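Local coordinates for oxetanocin-like protein (Pyrococcus furiosus, PDB 1XX7), which probably hydrolyses 2'-deoxyribonucleoside 5'-phosphates to the deoxyribonucleoside and phosphate, as a homodimeric, metal-dependent phosphohydrolase of the HD-domain family, at residues Val61-Val65 against Glu66-Lys70; Val128-Ala131 against Asp132-Met136. All coordinates share one frame; numbering follows the deposited sequence.

Contact 1 of 2, residues Val61-Val65 against Glu66-Lys70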
loop_
_atom_site.group_PDB
_atom_site.type_symbol
_atom_site.label_atom_id
_atom_site.label_comp_id
_atom_site.label_asym_id
_atom_site.label_seq_id
_atom_site.Cartn_x
_atom_site.Cartn_y
_atom_site.Cartn_z
ATOM N N VAL A 61 4.722 -37.224 23.092
ATOM C CA VAL A 61 5.699 -37.252 21.997
ATOM C C VAL A 61 6.749 -36.200 22.298
ATOM O O VAL A 61 6.474 -35.017 22.261
ATOM C CB VAL A 61 5.031 -36.984 20.637
ATOM C CG1 VAL A 61 6.027 -37.167 19.474
ATOM C CG2 VAL A 61 3.842 -37.889 20.443
ATOM N N GLU A 62 7.943 -36.646 22.642
ATOM C CA GLU A 62 9.032 -35.747 22.946
ATOM C C GLU A 62 9.537 -35.148 21.644
ATOM O O GLU A 62 9.628 -35.824 20.628
ATOM C CB GLU A 62 10.175 -36.465 23.692
ATOM N N ILE A 63 9.854 -33.864 21.699
ATOM C CA ILE A 63 10.399 -33.134 20.566
ATOM C C ILE A 63 11.592 -32.429 21.155
ATOM O O ILE A 63 11.545 -32.002 22.312
ATOM C CB ILE A 63 9.334 -32.131 20.017
ATOM C CG1 ILE A 63 8.165 -32.890 19.355
ATOM C CG2 ILE A 63 9.938 -31.085 19.054
ATOM C CD1 ILE A 63 8.497 -33.629 18.027
ATOM N N ASP A 64 12.670 -32.340 20.385
ATOM C CA ASP A 64 13.728 -31.399 20.670
ATOM C C ASP A 64 13.265 -29.978 20.251
ATOM O O ASP A 64 13.411 -29.567 19.107
ATOM C CB ASP A 64 14.974 -31.835 19.908
ATOM C CG ASP A 64 16.172 -30.977 20.185
ATOM O OD1 ASP A 64 16.093 -29.976 20.925
ATOM O OD2 ASP A 64 17.233 -31.311 19.648
ATOM N N VAL A 65 12.691 -29.255 21.201
ATOM C CA VAL A 65 12.052 -27.995 20.947
ATOM C C VAL A 65 13.041 -26.933 20.534
ATOM O O VAL A 65 12.762 -26.169 19.622
ATOM C CB VAL A 65 11.223 -27.541 22.144
ATOM C CG1 VAL A 65 10.586 -26.140 21.877
ATOM C CG2 VAL A 65 10.140 -28.587 22.445
ATOM N N GLU A 66 14.202 -26.917 21.181
ATOM C CA GLU A 66 15.275 -26.039 20.809
ATOM C C GLU A 66 15.596 -26.172 19.345
ATOM O O GLU A 66 15.577 -25.151 18.616
ATOM C CB GLU A 66 16.531 -26.334 21.623
ATOM C CG GLU A 66 17.665 -25.438 21.292
ATOM C CD GLU A 66 18.839 -25.571 22.203
ATOM O OE1 GLU A 66 18.686 -26.048 23.344
ATOM O OE2 GLU A 66 19.924 -25.175 21.776
ATOM N N LYS A 67 15.893 -27.419 18.900
ATOM C CA LYS A 67 16.130 -27.652 17.476
ATOM C C LYS A 67 14.964 -27.250 16.550
ATOM O O LYS A 67 15.191 -26.674 15.497
ATOM C CB LYS A 67 16.489 -29.090 17.227
ATOM C CG LYS A 67 16.692 -29.442 15.729
ATOM C CD LYS A 67 16.949 -30.912 15.566
ATOM C CE LYS A 67 18.401 -31.243 15.786
ATOM N NZ LYS A 67 18.562 -32.720 15.972
ATOM N N ALA A 68 13.742 -27.556 16.934
ATOM C CA ALA A 68 12.593 -27.243 16.119
ATOM C C ALA A 68 12.370 -25.714 15.941
ATOM O O ALA A 68 12.018 -25.266 14.852
ATOM C CB ALA A 68 11.369 -27.930 16.660
ATOM N N LEU A 69 12.623 -24.932 16.993
ATOM C CA LEU A 69 12.542 -23.480 16.911
ATOM C C LEU A 69 13.681 -22.910 16.100
ATOM O O LEU A 69 13.449 -21.989 15.279
ATOM C CB LEU A 69 12.474 -22.825 18.300
ATOM C CG LEU A 69 11.336 -23.301 19.199
ATOM C CD1 LEU A 69 11.453 -22.663 20.624
ATOM C CD2 LEU A 69 9.998 -23.025 18.571
ATOM N N LYS A 70 14.895 -23.441 16.234
ATOM C CA LYS A 70 15.975 -22.937 15.367
ATOM C C LYS A 70 15.635 -23.176 13.884
ATOM O O LYS A 70 15.863 -22.320 13.041
ATOM C CB LYS A 70 17.313 -23.584 15.658
ATOM C CG LYS A 70 17.977 -23.253 16.961
ATOM C CD LYS A 70 19.285 -24.018 17.064
ATOM C CE LYS A 70 19.996 -23.773 18.364
ATOM N NZ LYS A 70 21.454 -24.209 18.316
#
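Asp-64 and Lys-67 meet in a helix N-cap, a local contact at the point where the loop after helix 38-58 turns into helix 65-74. The cap bond runs from Lys-67 N to Asp-64 OD1 over 3.3 Å; it is almost straight, 177° at the hydrogen, yet the donor comes from above the carboxylate plane. Asp-64 reaches it with CG anti to its own backbone N (chi1 -177°), which carries the carboxylate forward beside the first turn. The other oxygen, OD2, lies 3.4 Å from Lys-67 CB, and the two side chains cross at about a right angle, the lysine bending at chi3. Its NZ stays 4.2 Å from Asp-64 OD2, near but beyond a salt bridge. Behind the cap the regular helix pattern begins, Ala-68 N bonding to Asp-64 O at 3.0 Å and Leu-69 N to Val-65 O at 2.9 Å. Val-65 and Leu-69 lie side by side, CG1 of the first 3.8 Å from CD1 of the second. Outside the turn, Glu-124 of helix 123-145 accepts from Asp-64 N, and Val-65 packs on Glu-66 of the second subunit. The chemistry is that of an acidic N-cap, though a long one: one aspartate oxygen occupies a first-turn N-H that has no preceding helical carbonyl to meet, and its negative charge probably interacts favourably with the helix dipole.

Contact 2 of 2, residues Val128-Ala131 against Asp132-Met136. With NI (nickel (II) ion), chain G.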
loop_
_atom_site.group_PDB
_atom_site.type_symbol
_atom_site.label_atom_id
_atom_site.label_comp_id
_atom_site.label_asym_id
_atom_site.label_seq_id
_atom_site.Cartn_x
_atom_site.Cartn_y
_atom_site.Cartn_z
ATOM N N VAL A 128 8.230 -28.830 11.621
ATOM C CA VAL A 128 8.323 -27.502 11.047
ATOM C C VAL A 128 7.686 -27.468 9.657
ATOM O O VAL A 128 7.081 -26.464 9.297
ATOM C CB VAL A 128 9.774 -26.979 11.008
ATOM C CG1 VAL A 128 9.795 -25.585 10.438
ATOM C CG2 VAL A 128 10.377 -26.947 12.416
ATOM N N LYS A 129 7.805 -28.555 8.894
ATOM C CA LYS A 129 7.049 -28.693 7.648
ATOM C C LYS A 129 5.524 -28.626 7.832
ATOM O O LYS A 129 4.786 -27.984 7.044
ATOM C CB LYS A 129 7.439 -30.002 6.918
ATOM C CG LYS A 129 6.981 -30.068 5.430
ATOM C CD LYS A 129 7.767 -29.128 4.478
ATOM C CE LYS A 129 9.084 -29.797 4.024
ATOM N NZ LYS A 129 10.012 -28.995 3.152
ATOM N N ILE A 130 5.040 -29.267 8.878
ATOM C CA ILE A 130 3.646 -29.164 9.218
ATOM C C ILE A 130 3.256 -27.720 9.570
ATOM O O ILE A 130 2.246 -27.237 9.128
ATOM C CB ILE A 130 3.278 -30.134 10.345
ATOM C CG1 ILE A 130 3.257 -31.553 9.782
ATOM C CG2 ILE A 130 1.866 -29.825 10.897
ATOM C CD1 ILE A 130 3.231 -32.616 10.856
ATOM N N ALA A 131 4.063 -27.062 10.384
ATOM C CA ALA A 131 3.773 -25.684 10.821
ATOM C C ALA A 131 3.739 -24.720 9.637
ATOM O O ALA A 131 2.935 -23.830 9.566
ATOM C CB ALA A 131 4.840 -25.227 11.846
ATOM N N ASP A 132 4.677 -24.904 8.733
ATOM C CA ASP A 132 4.794 -24.089 7.552
ATOM C C ASP A 132 3.545 -24.142 6.633
ATOM O O ASP A 132 3.017 -23.107 6.173
ATOM C CB ASP A 132 6.031 -24.551 6.814
ATOM C CG ASP A 132 6.334 -23.694 5.629
ATOM O OD1 ASP A 132 6.717 -22.543 5.804
ATOM O OD2 ASP A 132 6.164 -24.161 4.506
ATOM N N LYS A 133 3.087 -25.368 6.396
ATOM C CA LYS A 133 1.881 -25.622 5.634
ATOM C C LYS A 133 0.649 -25.137 6.329
ATOM O O LYS A 133 -0.259 -24.629 5.683
ATOM C CB LYS A 133 1.796 -27.116 5.309
ATOM C CG LYS A 133 2.849 -27.506 4.243
ATOM C CD LYS A 133 3.110 -28.992 4.193
ATOM C CE LYS A 133 4.115 -29.344 3.085
ATOM N NZ LYS A 133 3.834 -28.537 1.836
ATOM N N LEU A 134 0.599 -25.282 7.649
ATOM C CA LEU A 134 -0.532 -24.751 8.430
ATOM C C LEU A 134 -0.623 -23.227 8.409
ATOM O O LEU A 134 -1.702 -22.693 8.311
ATOM C CB LEU A 134 -0.486 -25.249 9.860
ATOM C CG LEU A 134 -0.733 -26.762 10.001
ATOM C CD1 LEU A 134 -0.778 -27.109 11.469
ATOM C CD2 LEU A 134 -1.993 -27.216 9.303
ATOM N N ASP A 135 0.509 -22.538 8.526
ATOM C CA ASP A 135 0.518 -21.101 8.402
ATOM C C ASP A 135 -0.095 -20.670 7.032
ATOM O O ASP A 135 -0.947 -19.798 6.988
ATOM C CB ASP A 135 1.928 -20.552 8.504
ATOM C CG ASP A 135 1.989 -19.087 8.165
ATOM O OD1 ASP A 135 1.439 -18.253 8.935
ATOM O OD2 ASP A 135 2.557 -18.778 7.110
ATOM N N MET A 136 0.346 -21.318 5.958
ATOM C CA MET A 136 -0.127 -21.063 4.581
ATOM C C MET A 136 -1.614 -21.275 4.365
ATOM O O MET A 136 -2.259 -20.461 3.760
ATOM C CB MET A 136 0.644 -21.906 3.569
ATOM C CG MET A 136 0.447 -21.406 2.154
ATOM S SD MET A 136 1.376 -22.307 0.866
ATOM C CE MET A 136 0.257 -23.755 0.834
HETATM NI NI NI G . 8.025 -21.258 4.948
#
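Lys-133 lies back along helix 123-145 over the preceding turn, where its aliphatic chain meets Lys-129. From CB, 3.6 Å from Lys-129 O, it runs past that carbonyl: CG comes to 3.4 Å of Lys-129 O and CD stays close to the same oxygen, which also accepts the backbone bond from Lys-133 N. The torsion responsible is chi1 at -72°, placing CG opposite the carbonyl carbon and beside the backbone N. CE then touches CG of Lys-129 at 3.8 Å, and the bend at chi4 turns NZ onward to a long, weak ion pair with Asp-160. Lys-129 folds at chi2 and chi3, and its ammonium makes a cation-pi contact with Tyr-117. Cut back to an alanine, Lys-133 would lose its chain beyond CB, which would probably uncover the methylenes of Lys-129 and remove the weak ion pair to Asp-160. Round the helix, Ile-130 and Leu-134 run side by side, CG2 to CD1 at 3.8 Å. On another face Asp-132 binds nickel through OD1 at 2.0 Å; His-41, His-75 and Asp-76 supply the other protein ligands, the signature of an HD domain. Asp-135, one turn on, accepts from His-41 as a second-shell partner. Ala-131 packs on helix 38-58, Val-128 on helix 65-74, and Ile-130 and Leu-134 on Leu-161 of helix 157-161.

Contact 1 precedes contact 2 along the chain, and their centres lie 15 Å apart within the same all-helical HD domain. Contact 1 begins helix 65-74 about 16 Å from the centre of the chain, beside the second subunit; contact 2 occupies the middle of helix 123-145, its centre about 5 Å from that of the chain. The two helices pack directly, Ala-68 O lying 3.4 Å from Val-128 CG2, and both rest against helix 38-58. Their relation to the metal illustrates how an HD site is assembled from separate parts of the chain: Asp-132 comes from contact 2, while His-75 and Asp-76 immediately follow the helix that contact 1 starts.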